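Local coordinates for protein (CD58) (Homo sapiens, PDB 1CCZ) that binds CD2 as a cell-surface glycoprotein of the immunoglobulin superfamily and so probably supports adhesion between lymphocytes and other cells, at residues 24-29 and 36-41; 124-129 and 143-148. One frame throughout, in Å; residues are numbered along the deposited sequence.

Contact 1 of 2, residues 24-29 and 36-41; sequences KEVLWK and AELENS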
loop_
_atom_site.group_PDB
_atom_site.type_symbol
_atom_site.label_atom_id
_atom_site.label_comp_id
_atom_site.label_asym_id
_atom_site.label_seq_id
_atom_site.Cartn_x
_atom_site.Cartn_y
_atom_site.Cartn_z
ATOM N N LYS A 24 0.944 31.072 3.815
ATOM C CA LYS A 24 1.285 32.043 2.790
ATOM C C LYS A 24 2.217 31.316 1.845
ATOM O O LYS A 24 2.118 31.451 0.632
ATOM C CB LYS A 24 1.997 33.262 3.373
ATOM C CG LYS A 24 1.118 34.486 3.480
ATOM C CD LYS A 24 0.312 34.425 4.767
ATOM C CE LYS A 24 -1.002 35.194 4.663
ATOM N NZ LYS A 24 -0.877 36.482 3.895
ATOM N N GLU A 25 3.135 30.546 2.415
ATOM C CA GLU A 25 4.088 29.787 1.631
ATOM C C GLU A 25 4.216 28.391 2.224
ATOM O O GLU A 25 3.942 28.185 3.403
ATOM C CB GLU A 25 5.445 30.482 1.628
ATOM C CG GLU A 25 5.391 31.898 1.084
ATOM C CD GLU A 25 6.736 32.588 1.160
ATOM O OE1 GLU A 25 7.101 33.075 2.258
ATOM O OE2 GLU A 25 7.441 32.634 0.126
ATOM N N VAL A 26 4.609 27.429 1.393
ATOM C CA VAL A 26 4.767 26.053 1.849
ATOM C C VAL A 26 5.798 25.368 0.989
ATOM O O VAL A 26 5.900 25.642 -0.199
ATOM C CB VAL A 26 3.420 25.255 1.795
ATOM C CG1 VAL A 26 2.921 25.146 0.396
ATOM C CG2 VAL A 26 3.627 23.869 2.328
ATOM N N LEU A 27 6.588 24.495 1.593
ATOM C CA LEU A 27 7.607 23.760 0.859
ATOM C C LEU A 27 7.511 22.261 1.222
ATOM O O LEU A 27 7.383 21.903 2.406
ATOM C CB LEU A 27 8.999 24.285 1.218
ATOM C CG LEU A 27 10.202 23.568 0.602
ATOM C CD1 LEU A 27 10.157 23.675 -0.912
ATOM C CD2 LEU A 27 11.480 24.189 1.117
ATOM N N TRP A 28 7.547 21.401 0.198
ATOM C CA TRP A 28 7.489 19.962 0.398
ATOM C C TRP A 28 8.787 19.370 -0.086
ATOM O O TRP A 28 9.281 19.715 -1.183
ATOM C CB TRP A 28 6.343 19.344 -0.389
ATOM C CG TRP A 28 5.051 19.452 0.317
ATOM C CD1 TRP A 28 4.109 20.427 0.156
ATOM C CD2 TRP A 28 4.521 18.533 1.288
ATOM N NE1 TRP A 28 3.025 20.170 0.959
ATOM C CE2 TRP A 28 3.249 19.016 1.665
ATOM C CE3 TRP A 28 4.999 17.349 1.871
ATOM C CZ2 TRP A 28 2.442 18.357 2.601
ATOM C CZ3 TRP A 28 4.196 16.695 2.805
ATOM C CH2 TRP A 28 2.931 17.202 3.158
ATOM N N LYS A 29 9.349 18.489 0.744
ATOM C CA LYS A 29 10.595 17.824 0.412
ATOM C C LYS A 29 10.420 16.317 0.512
ATOM O O LYS A 29 9.618 15.832 1.311
ATOM C CB LYS A 29 11.707 18.261 1.364
ATOM C CG LYS A 29 12.249 19.655 1.105
ATOM C CD LYS A 29 13.154 20.089 2.248
ATOM C CE LYS A 29 13.911 21.376 1.918
ATOM N NZ LYS A 29 14.742 21.842 3.072
ATOM N N ALA A 36 7.826 20.335 -4.295
ATOM C CA ALA A 36 6.964 21.385 -4.803
ATOM C C ALA A 36 6.921 22.480 -3.764
ATOM O O ALA A 36 7.230 22.242 -2.590
ATOM C CB ALA A 36 5.566 20.845 -5.013
ATOM N N GLU A 37 6.500 23.669 -4.182
ATOM C CA GLU A 37 6.423 24.802 -3.269
ATOM C C GLU A 37 5.436 25.874 -3.712
ATOM O O GLU A 37 5.055 25.931 -4.873
ATOM C CB GLU A 37 7.815 25.438 -3.142
ATOM C CG GLU A 37 8.196 26.229 -4.355
ATOM C CD GLU A 37 9.657 26.613 -4.401
ATOM O OE1 GLU A 37 10.474 26.055 -3.651
ATOM O OE2 GLU A 37 10.001 27.488 -5.208
ATOM N N LEU A 38 4.995 26.677 -2.749
ATOM C CA LEU A 38 4.145 27.848 -2.964
ATOM C C LEU A 38 5.080 28.879 -2.324
ATOM O O LEU A 38 5.200 28.954 -1.099
ATOM C CB LEU A 38 2.840 27.776 -2.179
ATOM C CG LEU A 38 1.763 26.879 -2.793
ATOM C CD1 LEU A 38 0.532 26.883 -1.903
ATOM C CD2 LEU A 38 1.411 27.368 -4.198
ATOM N N GLU A 39 5.780 29.628 -3.168
ATOM C CA GLU A 39 6.756 30.611 -2.721
ATOM C C GLU A 39 6.586 31.961 -3.429
ATOM O O GLU A 39 6.582 32.017 -4.658
ATOM C CB GLU A 39 8.161 30.064 -2.999
ATOM C CG GLU A 39 9.299 30.900 -2.432
ATOM C CD GLU A 39 10.648 30.273 -2.676
ATOM O OE1 GLU A 39 11.010 29.346 -1.923
ATOM O OE2 GLU A 39 11.340 30.698 -3.622
ATOM N N ASN A 40 6.455 33.041 -2.654
ATOM C CA ASN A 40 6.316 34.367 -3.232
ATOM C C ASN A 40 5.146 34.349 -4.193
ATOM O O ASN A 40 5.246 34.903 -5.295
ATOM C CB ASN A 40 7.568 34.748 -4.024
ATOM C CG ASN A 40 8.812 34.794 -3.173
ATOM O OD1 ASN A 40 8.815 35.404 -2.101
ATOM N ND2 ASN A 40 9.890 34.153 -3.650
ATOM N N SER A 41 4.063 33.682 -3.799
ATOM C CA SER A 41 2.849 33.610 -4.627
ATOM C C SER A 41 2.943 32.849 -5.937
ATOM O O SER A 41 2.083 32.987 -6.813
ATOM C CB SER A 41 2.357 35.016 -4.935
ATOM O OG SER A 41 1.984 35.665 -3.734
HETATM O O HOH W 1 3.279 32.293 -1.766
#
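V26, L27 and W28 pair with L38, E37 and A36 in an antiparallel beta hairpin. In the V-type immunoglobulin fold of the N-terminal domain these are the C and C' strands. V26 and L38 form a hydrogen-bonded pair. V26 N reaches L38 O at 3.0 Å. L38 N answers to V26 O at 2.9 Å. L27 and E37 make the non-hydrogen-bonded pair that follows. W28 N then bonds A36 O at 2.9 Å. The return bond from A36 N to W28 O is weak.

Side chains alternate between the two faces. V26, W28, A36 and L38 share one. There V26 CG1 lies between the backbone N and the carbonyl carbon (chi1 63°), which sets it 3.7 Å from L38 CB. L38 CD1 closes on the same methyl. Strand 53-55 packs on this face, with L55 on V26, W28 and L38 and V53 on A36. V26 and W28 also rest on M77, and W28 NE1 is bonded to G60 O.

L27 and E37 run side by side on the other face. L27 CD1 sits 3.6 Å from E37 OE1, so a methyl flanks the carboxylate. The charge of E37 is met by salt bridges to R44 and K34, which probably favours its charged form.

At the open end of the hairpin, E25 reaches across with an extended chain, its OE2 close to E39 CG, to the backbone of N40, where the chain leaves strand 33-39. E25 OE2 accepts from N40 N at 3.0 Å. The bond uses the anti side of the carboxylate and lies 29° out of its plane. One water spans the last gap: it donates to K24 O at 2.8 Å and accepts from S41 N at 2.6 Å.

Contact 2 of 2, residues 124-129 and 143-148; sequences LYQGKE and WTNLRA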
loop_
_atom_site.group_PDB
_atom_site.type_symbol
_atom_site.label_atom_id
_atom_site.label_comp_id
_atom_site.label_asym_id
_atom_site.label_seq_id
_atom_site.Cartn_x
_atom_site.Cartn_y
_atom_site.Cartn_z
ATOM N N LEU A 124 -5.031 -18.452 5.098
ATOM C CA LEU A 124 -5.805 -19.634 4.733
ATOM C C LEU A 124 -6.943 -19.923 5.705
ATOM O O LEU A 124 -6.777 -19.824 6.927
ATOM C CB LEU A 124 -4.886 -20.845 4.646
ATOM C CG LEU A 124 -5.488 -22.142 4.110
ATOM C CD1 LEU A 124 -5.841 -22.006 2.648
ATOM C CD2 LEU A 124 -4.485 -23.264 4.314
ATOM N N TYR A 125 -8.100 -20.275 5.143
ATOM C CA TYR A 125 -9.297 -20.607 5.920
ATOM C C TYR A 125 -9.930 -21.906 5.429
ATOM O O TYR A 125 -9.829 -22.248 4.257
ATOM C CB TYR A 125 -10.340 -19.499 5.798
ATOM C CG TYR A 125 -9.813 -18.122 6.090
ATOM C CD1 TYR A 125 -9.095 -17.410 5.127
ATOM C CD2 TYR A 125 -10.060 -17.508 7.320
ATOM C CE1 TYR A 125 -8.639 -16.107 5.378
ATOM C CE2 TYR A 125 -9.609 -16.212 7.589
ATOM C CZ TYR A 125 -8.905 -15.519 6.611
ATOM O OH TYR A 125 -8.490 -14.234 6.854
ATOM N N GLN A 126 -10.547 -22.651 6.335
ATOM C CA GLN A 126 -11.257 -23.872 5.950
ATOM C C GLN A 126 -12.517 -23.753 6.772
ATOM O O GLN A 126 -12.468 -23.783 8.002
ATOM C CB GLN A 126 -10.523 -25.150 6.315
ATOM C CG GLN A 126 -11.399 -26.364 6.057
ATOM C CD GLN A 126 -10.622 -27.643 6.066
ATOM O OE1 GLN A 126 -9.760 -27.844 6.918
ATOM N NE2 GLN A 126 -10.912 -28.529 5.121
ATOM N N GLY A 127 -13.646 -23.592 6.094
ATOM C CA GLY A 127 -14.876 -23.392 6.819
ATOM C C GLY A 127 -14.761 -21.988 7.381
ATOM O O GLY A 127 -14.286 -21.069 6.701
ATOM N N LYS A 128 -15.169 -21.814 8.628
ATOM C CA LYS A 128 -15.109 -20.505 9.264
ATOM C C LYS A 128 -13.862 -20.397 10.161
ATOM O O LYS A 128 -13.811 -19.611 11.116
ATOM C CB LYS A 128 -16.400 -20.279 10.086
ATOM C CG LYS A 128 -16.436 -20.955 11.488
ATOM C CD LYS A 128 -17.862 -20.996 12.092
ATOM C CE LYS A 128 -18.079 -19.935 13.180
ATOM N NZ LYS A 128 -17.758 -20.434 14.552
ATOM N N GLU A 129 -12.841 -21.167 9.831
ATOM C CA GLU A 129 -11.648 -21.181 10.643
ATOM C C GLU A 129 -10.405 -20.664 9.940
ATOM O O GLU A 129 -10.085 -21.125 8.859
ATOM C CB GLU A 129 -11.415 -22.607 11.098
ATOM C CG GLU A 129 -10.266 -22.791 12.023
ATOM C CD GLU A 129 -10.406 -24.072 12.794
ATOM O OE1 GLU A 129 -11.495 -24.265 13.381
ATOM O OE2 GLU A 129 -9.445 -24.881 12.805
ATOM N N TRP A 143 -3.463 -30.779 5.404
ATOM C CA TRP A 143 -4.799 -30.812 5.978
ATOM C C TRP A 143 -5.103 -32.023 6.856
ATOM O O TRP A 143 -4.511 -33.099 6.714
ATOM C CB TRP A 143 -5.872 -30.643 4.880
ATOM C CG TRP A 143 -6.020 -31.795 3.918
ATOM C CD1 TRP A 143 -6.648 -32.995 4.155
ATOM C CD2 TRP A 143 -5.559 -31.846 2.557
ATOM N NE1 TRP A 143 -6.605 -33.786 3.031
ATOM C CE2 TRP A 143 -5.945 -33.114 2.033
ATOM C CE3 TRP A 143 -4.862 -30.951 1.730
ATOM C CZ2 TRP A 143 -5.654 -33.510 0.718
ATOM C CZ3 TRP A 143 -4.574 -31.340 0.421
ATOM C CH2 TRP A 143 -4.971 -32.614 -0.072
ATOM N N THR A 144 -6.025 -31.824 7.782
ATOM C CA THR A 144 -6.422 -32.887 8.683
ATOM C C THR A 144 -7.783 -33.404 8.242
ATOM O O THR A 144 -8.107 -34.565 8.467
ATOM C CB THR A 144 -6.492 -32.373 10.133
ATOM O OG1 THR A 144 -7.625 -31.502 10.300
ATOM C CG2 THR A 144 -5.229 -31.609 10.468
ATOM N N ASN A 145 -8.568 -32.542 7.599
ATOM C CA ASN A 145 -9.893 -32.924 7.125
ATOM C C ASN A 145 -10.318 -32.119 5.897
ATOM O O ASN A 145 -9.733 -31.073 5.592
ATOM C CB ASN A 145 -10.923 -32.720 8.224
ATOM C CG ASN A 145 -11.320 -31.284 8.375
ATOM O OD1 ASN A 145 -12.238 -30.817 7.714
ATOM N ND2 ASN A 145 -10.626 -30.564 9.249
ATOM N N LEU A 146 -11.346 -32.612 5.202
ATOM C CA LEU A 146 -11.862 -31.951 4.014
ATOM C C LEU A 146 -13.361 -31.728 4.137
ATOM O O LEU A 146 -14.101 -31.852 3.171
ATOM C CB LEU A 146 -11.535 -32.780 2.772
ATOM C CG LEU A 146 -10.025 -32.891 2.508
ATOM C CD1 LEU A 146 -9.781 -33.764 1.304
ATOM C CD2 LEU A 146 -9.422 -31.515 2.283
ATOM N N ARG A 147 -13.805 -31.381 5.334
ATOM C CA ARG A 147 -15.222 -31.146 5.569
ATOM C C ARG A 147 -15.730 -29.828 4.977
ATOM O O ARG A 147 -16.935 -29.614 4.858
ATOM C CB ARG A 147 -15.510 -31.170 7.071
ATOM C CG ARG A 147 -15.341 -32.533 7.725
ATOM C CD ARG A 147 -15.914 -32.513 9.139
ATOM N NE ARG A 147 -15.128 -31.674 10.047
ATOM C CZ ARG A 147 -14.007 -32.070 10.654
ATOM N NH1 ARG A 147 -13.526 -33.299 10.459
ATOM N NH2 ARG A 147 -13.355 -31.232 11.455
ATOM N N ALA A 148 -14.815 -28.930 4.631
ATOM C CA ALA A 148 -15.206 -27.656 4.042
ATOM C C ALA A 148 -14.161 -27.237 3.016
ATOM O O ALA A 148 -13.033 -27.711 3.042
ATOM C CB ALA A 148 -15.328 -26.596 5.115
HETATM O O HOH W 2 -7.742 -29.279 7.689
HETATM O O HOH W 3 -10.287 -27.612 9.561
#
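The side-chain amide of Q126 lies nearly parallel to that of N145 (planes 12° apart) and offset from it, with Q126 OE1 3.7 Å from N145 ND2. Its CG is anti to the backbone N (chi1 172°) and the chain runs extended, so the amide reaches the 143-148 loop. There Q126 NE2 gives both of its hydrogens to backbone carbonyls. One bond goes from NE2 to N145 O at 2.8 Å, from above that carbonyl's plane. The other goes to A148 O at 3.1 Å and is nearly straight, 174° at the hydrogen. Both acceptors lie close to the plane of the Q126 amide, which fixes its rotation.

Two waters grip the other end of this amide. Each donates to Q126 OE1. One accepts from T144 N, and the second accepts from N145 ND2 at 3.0 Å. N145 is itself held by an Asx turn: its OD1 accepts from R147 N at 2.9 Å. N145 CG lies over one face of the R147 guanidinium, toward its rim.

A148 CB packs against the G127 backbone, 3.7 Å from G127 CA. G127 lies in the type II' turn from Q126 to E129, where its positive phi suits glycine.

This is a surface contact in the C2-set immunoglobulin domain. It joins the hairpin turn between strands 121-126 and 129-134 to the loop from strand 138-142 to strand 150-156, whose F150 also touches Q126.

From the N terminus, the chain meets contact 1 first. It closes the short hairpin between strands 26-30 and 33-39 in the six-stranded sheet of the N-terminal domain. The chain then completes that domain and passes into the second one before contact 2 opens. Contact 2 closes a longer excursion through strands 129-134 and 138-142, tying the end of strand 121-126 to the loop before strand 150-156. The two contacts follow in series, neither nesting nor crossing. They lie on opposite sides of the chain's centre. The nearest atoms of contact 1 and contact 2 are about 34 Å apart. Contact 1 holds parts of the N-terminal domain together, contact 2 parts of the C2-set domain.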